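Local coordinates for protein salmonella typhimurium DB7155 bacteriophage DET7 tailspike (Bacteriophage, PDB 2V5I) that probably binds the O-antigen of Salmonella lipopolysaccharide as the receptor-binding spike of the phage tail and hydrolyses it, at residues Thr95-Ile100 / Gln122-Gly127; Glu126-Gly131 / Tyr224-Gly229; Ala465-Gly470 / Thr490-Ser495; Ser451-Leu456 / Ala471-Leu476. All blocks are in the same frame, centred on the assembly; numbering follows the deposited sequence. Where two conformers were deposited one is given.

In the fold
The four contacts form two pairs toward opposite sides of the chain's centre. Contacts 1 and 2 come first along the chain; their centres are 9 Å apart, they share Glu-126 and Gly-127, and a probable hydrogen bond from Ile-100 N to Tyr-128 O (2.9 Å) joins them. Both involve loops set on the parallel beta-helix. Contacts 3 and 4, with centres 16 Å apart, lie about 52 to 61 Å from the first pair, centre to centre. Their segments alternate in sequence and meet in one antiparallel sheet, where strands 470-476 and 485-493 are neighbours. Both touch a second subunit, so this later pair belongs to the trimer interface, whereas the first pair stays within one chain.

Contact 1 (Thr95-Ile100 / Gln122-Gly127); sequences TTPWVI and QSKIEG
Gln-122 lies against the indole of Trp-98, its partner in an antiparallel, non-hydrogen-bonded pair. CB of Gln-122 comes within 4.0 Å of Thr-96 CG2. With chi1 of -70°, CG stands anti to the carbonyl carbon and is carried over the six-membered ring of Trp-98, where it sits 3.4 Å from the centroid and 8° off the normal, a CH-pi contact. CD continues across the same ring, 3.6 Å from Trp-98 CZ2, with the amide plane turned 30° from the indole. At the tip, Gln-122 NE2 is 3.3 Å from Trp-98 NE1; both are donors, so this is packing and no hydrogen bond. NE2 donates instead, weakly, to a water that itself donates to Thr-96 O. The one direct hydrogen bond runs from Ser-123 N to Pro-97 O (3.1 Å). Beyond it, Ser-123 OG accepts from Ile-125 N in an ST turn, and Val-99 CG2 packs on Glu-126 O at 3.4 Å. Lys-124 sends its ammonium to Glu-92 and Ser-93. The pairing of strands 98-99 and 121-122 makes a small antiparallel sheet; the chain then loops toward helix 132-137, with Pro-97 resting on Gln-129, Gln-152 and Met-175.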
loop_
_atom_site.group_PDB
_atom_site.type_symbol
_atom_site.label_atom_id
_atom_site.label_comp_id
_atom_site.label_asym_id
_atom_site.label_seq_id
_atom_site.Cartn_x
_atom_site.Cartn_y
_atom_site.Cartn_z
ATOM N N THR A 95 -30.774 -27.787 -11.298
ATOM C CA THR A 95 -30.487 -28.903 -10.422
ATOM C C THR A 95 -29.821 -28.398 -9.138
ATOM O O THR A 95 -28.987 -27.464 -9.168
ATOM C CB THR A 95 -29.581 -29.918 -11.129
ATOM O OG1 THR A 95 -30.235 -30.460 -12.305
ATOM C CG2 THR A 95 -29.255 -31.058 -10.184
ATOM N N THR A 96 -30.106 -29.056 -8.022
ATOM C CA THR A 96 -29.427 -28.756 -6.758
ATOM C C THR A 96 -28.352 -29.865 -6.629
ATOM O O THR A 96 -28.695 -31.036 -6.432
ATOM C CB THR A 96 -30.393 -28.805 -5.568
ATOM O OG1 THR A 96 -31.362 -27.743 -5.674
ATOM C CG2 THR A 96 -29.689 -28.656 -4.262
ATOM N N PRO A 97 -27.085 -29.523 -6.832
ATOM C CA PRO A 97 -26.042 -30.539 -6.908
ATOM C C PRO A 97 -25.606 -31.069 -5.529
ATOM O O PRO A 97 -25.858 -30.438 -4.498
ATOM C CB PRO A 97 -24.877 -29.752 -7.551
ATOM C CG PRO A 97 -25.121 -28.402 -7.148
ATOM C CD PRO A 97 -26.544 -28.169 -7.002
ATOM N N TRP A 98 -24.919 -32.225 -5.491
ATOM C CA TRP A 98 -24.226 -32.698 -4.313
ATOM C C TRP A 98 -22.920 -31.891 -4.194
ATOM O O TRP A 98 -22.140 -31.799 -5.145
ATOM C CB TRP A 98 -23.859 -34.153 -4.422
ATOM C CG TRP A 98 -25.068 -35.053 -4.407
ATOM C CD1 TRP A 98 -25.704 -35.547 -5.475
ATOM C CD2 TRP A 98 -25.753 -35.518 -3.253
ATOM N NE1 TRP A 98 -26.796 -36.341 -5.062
ATOM C CE2 TRP A 98 -26.844 -36.316 -3.705
ATOM C CE3 TRP A 98 -25.581 -35.340 -1.897
ATOM C CZ2 TRP A 98 -27.731 -36.924 -2.836
ATOM C CZ3 TRP A 98 -26.505 -35.958 -1.012
ATOM C CH2 TRP A 98 -27.547 -36.727 -1.495
ATOM N N VAL A 99 -22.678 -31.359 -3.011
ATOM C CA VAL A 99 -21.463 -30.573 -2.775
ATOM C C VAL A 99 -20.728 -31.035 -1.521
ATOM O O VAL A 99 -21.330 -31.597 -0.613
ATOM C CB VAL A 99 -21.794 -29.065 -2.641
ATOM C CG1 VAL A 99 -22.381 -28.570 -3.893
ATOM C CG2 VAL A 99 -22.628 -28.749 -1.436
ATOM N N ILE A 100 -19.408 -30.789 -1.489
ATOM C CA ILE A 100 -18.631 -30.885 -0.268
ATOM C C ILE A 100 -18.408 -29.496 0.350
ATOM O O ILE A 100 -18.649 -28.462 -0.297
ATOM C CB ILE A 100 -17.280 -31.621 -0.462
ATOM C CG1 ILE A 100 -16.424 -30.894 -1.490
ATOM C CG2 ILE A 100 -17.509 -33.076 -0.807
ATOM C CD1 ILE A 100 -14.958 -31.278 -1.492
ATOM N N GLN A 122 -26.821 -31.913 -0.550
ATOM C CA GLN A 122 -27.351 -31.223 -1.736
ATOM C C GLN A 122 -27.589 -29.747 -1.387
ATOM O O GLN A 122 -28.246 -29.419 -0.386
ATOM C CB GLN A 122 -28.642 -31.904 -2.263
ATOM C CG GLN A 122 -28.385 -33.251 -2.894
ATOM C CD GLN A 122 -29.650 -33.972 -3.379
ATOM O OE1 GLN A 122 -30.701 -33.937 -2.717
ATOM N NE2 GLN A 122 -29.569 -34.544 -4.580
ATOM N N SER A 123 -26.936 -28.837 -2.135
ATOM C CA SER A 123 -27.095 -27.433 -1.891
ATOM C C SER A 123 -26.777 -26.649 -3.160
ATOM O O SER A 123 -25.859 -27.003 -3.896
ATOM C CB SER A 123 -26.136 -26.926 -0.801
ATOM O OG SER A 123 -26.312 -25.525 -0.560
ATOM N N LYS A 124 -27.531 -25.570 -3.361
ATOM C CA LYS A 124 -27.288 -24.646 -4.436
ATOM C C LYS A 124 -26.594 -23.381 -3.920
ATOM O O LYS A 124 -26.189 -22.517 -4.716
ATOM C CB LYS A 124 -28.634 -24.221 -5.068
ATOM C CG LYS A 124 -28.705 -24.380 -6.518
ATOM C CD LYS A 124 -30.056 -23.796 -7.073
ATOM C CE LYS A 124 -31.095 -24.816 -7.353
ATOM N NZ LYS A 124 -32.242 -24.168 -8.132
ATOM N N ILE A 125 -26.464 -23.262 -2.612
ATOM C CA ILE A 125 -26.052 -21.960 -2.016
ATOM C C ILE A 125 -24.674 -21.909 -1.375
ATOM O O ILE A 125 -24.144 -20.808 -1.168
ATOM C CB ILE A 125 -27.088 -21.419 -1.005
ATOM C CG1 ILE A 125 -27.135 -22.291 0.224
ATOM C CG2 ILE A 125 -28.445 -21.310 -1.667
ATOM C CD1 ILE A 125 -27.714 -21.613 1.428
ATOM N N GLU A 126 -24.054 -23.054 -1.102
ATOM C CA GLU A 126 -22.719 -23.053 -0.525
ATOM C C GLU A 126 -22.055 -24.399 -0.767
ATOM O O GLU A 126 -22.707 -25.377 -1.162
ATOM C CB GLU A 126 -22.765 -22.786 0.959
ATOM C CG GLU A 126 -23.512 -23.809 1.758
ATOM C CD GLU A 126 -23.736 -23.392 3.238
ATOM O OE1 GLU A 126 -23.332 -22.302 3.676
ATOM O OE2 GLU A 126 -24.307 -24.205 3.986
ATOM N N GLY A 127 -20.763 -24.446 -0.540
ATOM C CA GLY A 127 -19.959 -25.616 -0.889
ATOM C C GLY A 127 -19.724 -25.723 -2.372
ATOM O O GLY A 127 -20.099 -24.837 -3.143
HETATM O O HOH W 1 -28.475 -33.574 -7.355
#

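Contact 2 (Glu126-Gly131 / Tyr224-Gly229); sequences EGYQPG and YGSGSG
Glu-126 and Gly-127 lie across one face of the Tyr-224 ring. CA of Glu-126 stands 4.0 Å from the ring centroid and 23° off its normal, a CH-pi contact displaced toward the rim, while Glu-126 CB reaches Tyr-224 CE2 at 3.6 Å. Its carboxylate is linked to the phenol through a water, which donates to OE1 and lies in the ring plane at the edge beside Tyr-224 OH; OE2 bonds to Lys-121, and Tyr-224 OH also hydrogen-bonds to Arg-252. Gly-127 sets its N over the ring centre, 3.4 Å above the plane, and a second water donates to Gly-127 O and accepts from Gly-225 N. Tyr-128 CB meets Gly-225 O at 3.5 Å; with CG between the backbone N and the carbonyl carbon (chi1 65°), the ring passes obliquely by Ser-226 CA, and its hydroxyl bonds to Asp-134. Gln-129 contributes its carbonyl: Ser-226 OG donates to Gln-129 O over 2.7 Å, in the carbonyl plane and on a lone pair. A third water donates to Ser-226 OG and accepts from Gln-129 N. These loops join the excursion before helix 132-137 to the turn following strand 220-224 of the beta-helix. Chemically, one direct bond is supplemented by three water bridges, so much of the polar matching depends on solvent, while the Tyr-224 face receives Glu-126 CA and CB and the Gly-127 peptide N.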
loop_
_atom_site.group_PDB
_atom_site.type_symbol
_atom_site.label_atom_id
_atom_site.label_comp_id
_atom_site.label_asym_id
_atom_site.label_seq_id
_atom_site.Cartn_x
_atom_site.Cartn_y
_atom_site.Cartn_z
ATOM N N GLU A 126 -24.054 -23.054 -1.102
ATOM C CA GLU A 126 -22.719 -23.053 -0.525
ATOM C C GLU A 126 -22.055 -24.399 -0.767
ATOM O O GLU A 126 -22.707 -25.377 -1.162
ATOM C CB GLU A 126 -22.765 -22.786 0.959
ATOM C CG GLU A 126 -23.512 -23.809 1.758
ATOM C CD GLU A 126 -23.736 -23.392 3.238
ATOM O OE1 GLU A 126 -23.332 -22.302 3.676
ATOM O OE2 GLU A 126 -24.307 -24.205 3.986
ATOM N N GLY A 127 -20.763 -24.446 -0.540
ATOM C CA GLY A 127 -19.959 -25.616 -0.889
ATOM C C GLY A 127 -19.724 -25.723 -2.372
ATOM O O GLY A 127 -20.099 -24.837 -3.143
ATOM N N TYR A 128 -19.015 -26.769 -2.778
ATOM C CA TYR A 128 -18.798 -26.969 -4.214
ATOM C C TYR A 128 -18.799 -28.449 -4.608
ATOM O O TYR A 128 -18.538 -29.351 -3.794
ATOM C CB TYR A 128 -17.482 -26.290 -4.669
ATOM C CG TYR A 128 -16.214 -26.884 -4.074
ATOM C CD1 TYR A 128 -15.768 -26.502 -2.768
ATOM C CD2 TYR A 128 -15.483 -27.860 -4.726
ATOM C CE1 TYR A 128 -14.609 -27.014 -2.238
ATOM C CE2 TYR A 128 -14.351 -28.403 -4.164
ATOM C CZ TYR A 128 -13.903 -28.001 -2.905
ATOM O OH TYR A 128 -12.749 -28.518 -2.337
ATOM N N GLN A 129 -19.108 -28.663 -5.876
ATOM C CA GLN A 129 -19.087 -30.005 -6.474
ATOM C C GLN A 129 -17.659 -30.518 -6.609
ATOM O O GLN A 129 -16.817 -29.849 -7.211
ATOM C CB GLN A 129 -19.726 -29.990 -7.842
ATOM C CG GLN A 129 -21.209 -29.609 -7.860
ATOM C CD GLN A 129 -21.655 -29.158 -9.226
ATOM O OE1 GLN A 129 -21.819 -29.962 -10.127
ATOM N NE2 GLN A 129 -21.879 -27.837 -9.382
ATOM N N PRO A 130 -17.337 -31.644 -5.990
ATOM C CA PRO A 130 -15.961 -32.118 -5.985
ATOM C C PRO A 130 -15.545 -32.708 -7.324
ATOM O O PRO A 130 -16.371 -33.114 -8.117
ATOM C CB PRO A 130 -15.961 -33.174 -4.872
ATOM C CG PRO A 130 -17.305 -33.705 -4.875
ATOM C CD PRO A 130 -18.224 -32.555 -5.235
ATOM N N GLY A 131 -14.236 -32.695 -7.599
ATOM C CA GLY A 131 -13.710 -33.246 -8.851
ATOM C C GLY A 131 -12.248 -33.643 -8.723
ATOM O O GLY A 131 -11.738 -33.828 -7.630
ATOM N N TYR A 224 -17.281 -19.426 -3.540
ATOM C CA TYR A 224 -17.324 -20.865 -3.825
ATOM C C TYR A 224 -16.942 -21.138 -5.306
ATOM O O TYR A 224 -15.965 -20.537 -5.792
ATOM C CB TYR A 224 -18.705 -21.462 -3.395
ATOM C CG TYR A 224 -18.904 -21.406 -1.897
ATOM C CD1 TYR A 224 -18.147 -22.159 -1.067
ATOM C CD2 TYR A 224 -19.887 -20.571 -1.316
ATOM C CE1 TYR A 224 -18.321 -22.117 0.340
ATOM C CE2 TYR A 224 -20.063 -20.526 0.053
ATOM C CZ TYR A 224 -19.280 -21.255 0.863
ATOM O OH TYR A 224 -19.428 -21.189 2.245
ATOM N N GLY A 225 -17.632 -22.045 -5.984
ATOM C CA GLY A 225 -17.218 -22.525 -7.303
ATOM C C GLY A 225 -16.259 -23.707 -7.120
ATOM O O GLY A 225 -15.474 -23.787 -6.174
ATOM N N SER A 226 -16.317 -24.648 -8.045
ATOM C CA SER A 226 -15.423 -25.800 -7.975
ATOM C C SER A 226 -14.056 -25.471 -8.605
ATOM O O SER A 226 -13.080 -26.251 -8.413
ATOM C CB SER A 226 -15.987 -26.940 -8.790
ATOM O OG SER A 226 -17.239 -27.385 -8.319
ATOM N N GLY A 227 -14.035 -24.445 -9.435
ATOM C CA GLY A 227 -12.821 -23.960 -10.109
ATOM C C GLY A 227 -12.388 -22.617 -9.559
ATOM O O GLY A 227 -12.463 -22.368 -8.321
ATOM N N SER A 228 -11.786 -21.813 -10.408
ATOM C CA SER A 228 -11.219 -20.542 -9.988
ATOM C C SER A 228 -12.223 -19.410 -10.104
ATOM O O SER A 228 -13.162 -19.488 -10.906
ATOM C CB SER A 228 -9.912 -20.274 -10.728
ATOM O OG SER A 228 -8.944 -21.247 -10.377
ATOM N N GLY A 229 -12.059 -18.397 -9.261
ATOM C CA GLY A 229 -12.986 -17.292 -9.242
ATOM C C GLY A 229 -13.033 -16.558 -10.560
ATOM O O GLY A 229 -14.070 -16.304 -11.153
HETATM O O HOH W 2 -21.610 -20.079 3.239
HETATM O O HOH W 3 -19.798 -24.075 -5.738
HETATM O O HOH W 4 -19.743 -26.360 -7.525
#

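Contact 3 (Ala465-Gly470 / Thr490-Ser495); sequences ATLDSG and TALSGS
Leu-492 packs its side chain against the backbone leading into Gly-470. Its CG is anti to the backbone N (chi1 -178°), which directs the branch along the other segment: CB comes to 3.4 Å from Ser-469 O, and CD1 lies 3.7 Å from Asp-468 O. CD1 also approaches Leu-467 CB at 4.4 Å, a loose apolar contact. Leu-467 uses a different rotamer, with CG anti to the carbonyl carbon and chi2 extended at 171°; its CD1 thereby reaches the turn beyond the strand, 3.7 Å from Ser-495 O and also close to that residue's CB. The backbone bond from Leu-492 N to Ser-469 O has an ordinary length of 2.9 Å and is fairly straight (160°), although the donor stands well above the carbonyl plane. That displaced geometry occurs where strand 470-476 begins beside strand 485-493: Ser-469 and Gly-470 form a classic beta bulge there, with Leu-458 of strand 453-460 the single residue opposite them. Gly-470 and Ala-491 make an antiparallel non-hydrogen-bonded pair, CA to CA 4.1 Å; separately, Gly-470 CA approaches Thr-490 O at 3.2 Å. Thr-490 OG1, placed between its backbone N and carbonyl carbon, lies 4.0 Å from Gly-470 CA and bonds to Asn-498. Asp-468 leads its carboxylate away from Leu-492 toward Arg-459, and OD1 has a further salt bridge to Arg-445 of the second subunit. Ser-469 OG likewise bonds across the trimer interface, to Ser-474 of that second subunit, and Ala-485 of the same subunit packs on both Ser-469 and Ala-491.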
loop_
_atom_site.group_PDB
_atom_site.type_symbol
_atom_site.label_atom_id
_atom_site.label_comp_id
_atom_site.label_asym_id
_atom_site.label_seq_id
_atom_site.Cartn_x
_atom_site.Cartn_y
_atom_site.Cartn_z
ATOM N N ALA A 465 24.358 -22.869 11.399
ATOM C CA ALA A 465 23.067 -22.167 11.223
ATOM C C ALA A 465 22.452 -21.712 12.518
ATOM O O ALA A 465 21.661 -20.767 12.486
ATOM C CB ALA A 465 22.079 -23.002 10.436
ATOM N N THR A 466 22.790 -22.379 13.615
ATOM C CA THR A 466 22.111 -22.217 14.886
ATOM C C THR A 466 22.886 -21.487 15.981
ATOM O O THR A 466 22.258 -21.081 16.936
ATOM C CB THR A 466 21.706 -23.568 15.447
ATOM O OG1 THR A 466 22.870 -24.398 15.532
ATOM C CG2 THR A 466 20.725 -24.229 14.519
ATOM N N LEU A 467 24.204 -21.258 15.828
ATOM C CA LEU A 467 25.009 -20.668 16.889
ATOM C C LEU A 467 25.609 -19.353 16.410
ATOM O O LEU A 467 26.138 -19.317 15.313
ATOM C CB LEU A 467 26.160 -21.606 17.248
ATOM C CG LEU A 467 25.739 -22.975 17.797
ATOM C CD1 LEU A 467 26.995 -23.838 17.885
ATOM C CD2 LEU A 467 25.009 -22.940 19.099
ATOM N N ASP A 468 25.467 -18.303 17.203
ATOM C CA ASP A 468 26.147 -17.049 16.898
ATOM C C ASP A 468 27.668 -17.296 16.943
ATOM O O ASP A 468 28.193 -17.981 17.842
ATOM C CB ASP A 468 25.733 -15.976 17.860
ATOM C CG ASP A 468 24.277 -15.498 17.634
ATOM O OD1 ASP A 468 23.782 -15.635 16.482
ATOM O OD2 ASP A 468 23.691 -14.956 18.599
ATOM N N SER A 469 28.389 -16.695 16.013
ATOM C CA SER A 469 29.825 -16.836 15.945
ATOM C C SER A 469 30.582 -15.851 16.838
ATOM O O SER A 469 31.753 -16.050 17.159
ATOM C CB SER A 469 30.257 -16.714 14.492
ATOM O OG SER A 469 29.807 -15.497 13.880
ATOM N N GLY A 470 29.918 -14.753 17.164
ATOM C CA GLY A 470 30.527 -13.769 18.035
ATOM C C GLY A 470 29.519 -12.654 18.264
ATOM O O GLY A 470 28.397 -12.707 17.804
ATOM N N THR A 490 33.152 -10.763 21.779
ATOM C CA THR A 490 33.222 -12.221 22.014
ATOM C C THR A 490 33.337 -13.035 20.742
ATOM O O THR A 490 33.041 -12.578 19.633
ATOM C CB THR A 490 31.966 -12.742 22.778
ATOM O OG1 THR A 490 30.858 -12.853 21.887
ATOM C CG2 THR A 490 31.578 -11.854 23.956
ATOM N N ALA A 491 33.761 -14.292 20.948
ATOM C CA ALA A 491 33.937 -15.254 19.846
ATOM C C ALA A 491 33.502 -16.645 20.351
ATOM O O ALA A 491 33.803 -17.050 21.491
ATOM C CB ALA A 491 35.404 -15.332 19.385
ATOM N N LEU A 492 32.915 -17.411 19.435
ATOM C CA LEU A 492 32.542 -18.815 19.628
ATOM C C LEU A 492 33.747 -19.770 19.709
ATOM O O LEU A 492 34.687 -19.692 18.925
ATOM C CB LEU A 492 31.704 -19.250 18.399
ATOM C CG LEU A 492 31.113 -20.670 18.316
ATOM C CD1 LEU A 492 29.990 -20.869 19.295
ATOM C CD2 LEU A 492 30.686 -20.984 16.875
ATOM N N SER A 493 33.704 -20.665 20.676
ATOM C CA SER A 493 34.715 -21.752 20.760
ATOM C C SER A 493 34.029 -22.984 21.365
ATOM O O SER A 493 33.192 -22.845 22.275
ATOM C CB SER A 493 35.932 -21.351 21.613
ATOM O OG SER A 493 36.928 -22.393 21.578
ATOM N N GLY A 494 34.474 -24.152 20.921
ATOM C CA GLY A 494 33.863 -25.423 21.371
ATOM C C GLY A 494 32.348 -25.450 21.262
ATOM O O GLY A 494 31.659 -26.035 22.147
ATOM N N SER A 495 31.820 -24.817 20.222
ATOM C CA SER A 495 30.366 -24.676 20.032
ATOM C C SER A 495 29.610 -23.998 21.168
ATOM O O SER A 495 28.375 -24.159 21.298
ATOM C CB SER A 495 29.745 -26.031 19.719
ATOM O OG SER A 495 30.280 -26.575 18.497
#

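Contact 4 (Ser451-Leu456 / Ala471-Leu476); sequences SDTAEL and ALRSHL
Arg-473 and Glu-455 run side by side and, in one of two modelled Glu-455 conformers, a salt bridge joins Arg-473 NE to Glu-455 OE1 (3.0 Å) with the flat ends turned 54° apart; it may be only partly populated. One face of the guanidinium carries His-475 CE1, 4.0 Å above the plane and offset toward the rim. The imidazole meets Thr-453 CG2 obliquely, with ND1 at 3.3 Å from that methyl; its ring stacks with Trp-486, and its NE2 bonds to Glu-488. A bend at chi3 (72°) in Arg-473 turns the guanidinium toward strand 453-460, bringing NE to the carboxylate of that conformer. The non-hydrogen-bonded pairs Thr-453/His-475 and Glu-455/Arg-473 share one face of the sheet. The other bears Ala-454, Leu-456, Leu-472 and Ser-474; Leu-456 packs on Leu-456 of the third subunit and Leu-472 on Leu-472 of the second. Five backbone hydrogen bonds knit the strands, among them a nearly straight one from Ser-474 N to Ala-454 O (2.8 Å). With strand directions 170° apart and axes 4.7 Å apart, this is an antiparallel beta hairpin. Leu-456 also pairs in parallel with a strand of the second subunit, consistent with the intertwined C-terminal trimerisation region of a tailspike.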
loop_
_atom_site.group_PDB
_atom_site.type_symbol
_atom_site.label_atom_id
_atom_site.label_comp_id
_atom_site.label_asym_id
_atom_site.label_seq_id
_atom_site.Cartn_x
_atom_site.Cartn_y
_atom_site.Cartn_z
ATOM N N SER A 451 15.810 -5.913 29.820
ATOM C CA SER A 451 17.024 -6.747 29.741
ATOM C C SER A 451 18.195 -6.057 30.454
ATOM O O SER A 451 18.251 -4.826 30.522
ATOM C CB SER A 451 17.383 -6.915 28.256
ATOM O OG SER A 451 17.721 -5.662 27.696
ATOM N N ASP A 452 19.136 -6.864 30.947
ATOM C CA ASP A 452 20.386 -6.337 31.496
ATOM C C ASP A 452 21.423 -6.083 30.401
ATOM O O ASP A 452 22.500 -5.549 30.698
ATOM C CB ASP A 452 20.978 -7.311 32.526
ATOM C CG ASP A 452 20.180 -7.376 33.838
ATOM O OD1 ASP A 452 19.351 -6.488 34.134
ATOM O OD2 ASP A 452 20.418 -8.348 34.597
ATOM N N THR A 453 21.121 -6.422 29.128
ATOM C CA THR A 453 22.104 -6.352 28.057
ATOM C C THR A 453 21.519 -5.810 26.748
ATOM O O THR A 453 20.309 -5.801 26.553
ATOM C CB THR A 453 22.680 -7.740 27.738
ATOM O OG1 THR A 453 21.625 -8.590 27.250
ATOM C CG2 THR A 453 23.320 -8.382 28.981
ATOM N N ALA A 454 22.391 -5.297 25.883
ATOM C CA ALA A 454 22.023 -4.889 24.535
ATOM C C ALA A 454 23.114 -5.497 23.646
ATOM O O ALA A 454 24.291 -5.454 24.001
ATOM C CB ALA A 454 22.034 -3.393 24.397
ATOM N N GLU A 455 22.754 -6.019 22.459
ATOM C CA GLU A 455 23.798 -6.670 21.644
ATOM C C GLU A 455 23.599 -6.530 20.143
ATOM O O GLU A 455 22.483 -6.395 19.670
ATOM C CB GLU A 455 23.889 -8.174 21.944
ATOM C CG GLU A 455 22.936 -9.046 21.142
ATOM C CD GLU A 455 23.020 -10.543 21.493
ATOM O OE1 GLU A 455 23.980 -10.946 22.198
ATOM O OE2 GLU A 455 22.123 -11.315 21.055
ATOM N N LEU A 456 24.728 -6.636 19.444
ATOM C CA LEU A 456 24.783 -6.897 18.012
ATOM C C LEU A 456 25.556 -8.200 17.874
ATOM O O LEU A 456 26.788 -8.236 18.065
ATOM C CB LEU A 456 25.504 -5.816 17.245
ATOM C CG LEU A 456 25.534 -6.114 15.730
ATOM C CD1 LEU A 456 24.188 -5.806 15.099
ATOM C CD2 LEU A 456 26.610 -5.386 15.103
ATOM N N ALA A 471 29.925 -11.687 19.082
ATOM C CA ALA A 471 29.043 -10.561 19.431
ATOM C C ALA A 471 29.794 -9.348 19.956
ATOM O O ALA A 471 30.922 -9.443 20.466
ATOM C CB ALA A 471 27.997 -10.994 20.491
ATOM N N LEU A 472 29.125 -8.199 19.801
ATOM C CA LEU A 472 29.431 -6.971 20.511
ATOM C C LEU A 472 28.264 -6.809 21.488
ATOM O O LEU A 472 27.116 -6.771 21.056
ATOM C CB LEU A 472 29.427 -5.809 19.520
ATOM C CG LEU A 472 29.396 -4.411 20.115
ATOM C CD1 LEU A 472 30.681 -4.170 20.791
ATOM C CD2 LEU A 472 29.101 -3.331 18.994
ATOM N N ARG A 473 28.550 -6.797 22.797
ATOM C CA ARG A 473 27.492 -6.797 23.801
ATOM C C ARG A 473 27.803 -5.767 24.874
ATOM O O ARG A 473 28.962 -5.548 25.240
ATOM C CB ARG A 473 27.435 -8.190 24.456
ATOM C CG ARG A 473 27.423 -9.388 23.548
ATOM C CD ARG A 473 27.040 -10.697 24.329
ATOM N NE ARG A 473 25.607 -10.674 24.671
ATOM C CZ ARG A 473 25.016 -11.432 25.598
ATOM N NH1 ARG A 473 25.705 -12.305 26.327
ATOM N NH2 ARG A 473 23.705 -11.303 25.813
ATOM N N SER A 474 26.765 -5.077 25.334
ATOM C CA SER A 474 26.844 -4.168 26.482
ATOM C C SER A 474 26.006 -4.765 27.641
ATOM O O SER A 474 24.920 -5.297 27.424
ATOM C CB SER A 474 26.281 -2.813 26.067
ATOM O OG SER A 474 26.347 -1.913 27.151
ATOM N N HIS A 475 26.513 -4.634 28.870
ATOM C CA HIS A 475 25.909 -5.246 30.062
ATOM C C HIS A 475 25.857 -4.149 31.121
ATOM O O HIS A 475 26.839 -3.426 31.307
ATOM C CB HIS A 475 26.839 -6.299 30.624
ATOM C CG HIS A 475 27.081 -7.483 29.754
ATOM N ND1 HIS A 475 26.483 -8.703 30.003
ATOM C CD2 HIS A 475 27.940 -7.687 28.729
ATOM C CE1 HIS A 475 26.920 -9.585 29.108
ATOM N NE2 HIS A 475 27.798 -8.986 28.318
ATOM N N LEU A 476 24.755 -4.027 31.841
ATOM C CA LEU A 476 24.772 -3.072 32.940
ATOM C C LEU A 476 25.667 -3.509 34.096
ATOM O O LEU A 476 25.820 -4.719 34.353
ATOM C CB LEU A 476 23.355 -2.726 33.382
ATOM C CG LEU A 476 22.475 -3.738 34.049
ATOM C CD1 LEU A 476 22.884 -4.036 35.514
ATOM C CD2 LEU A 476 21.008 -3.234 34.006
#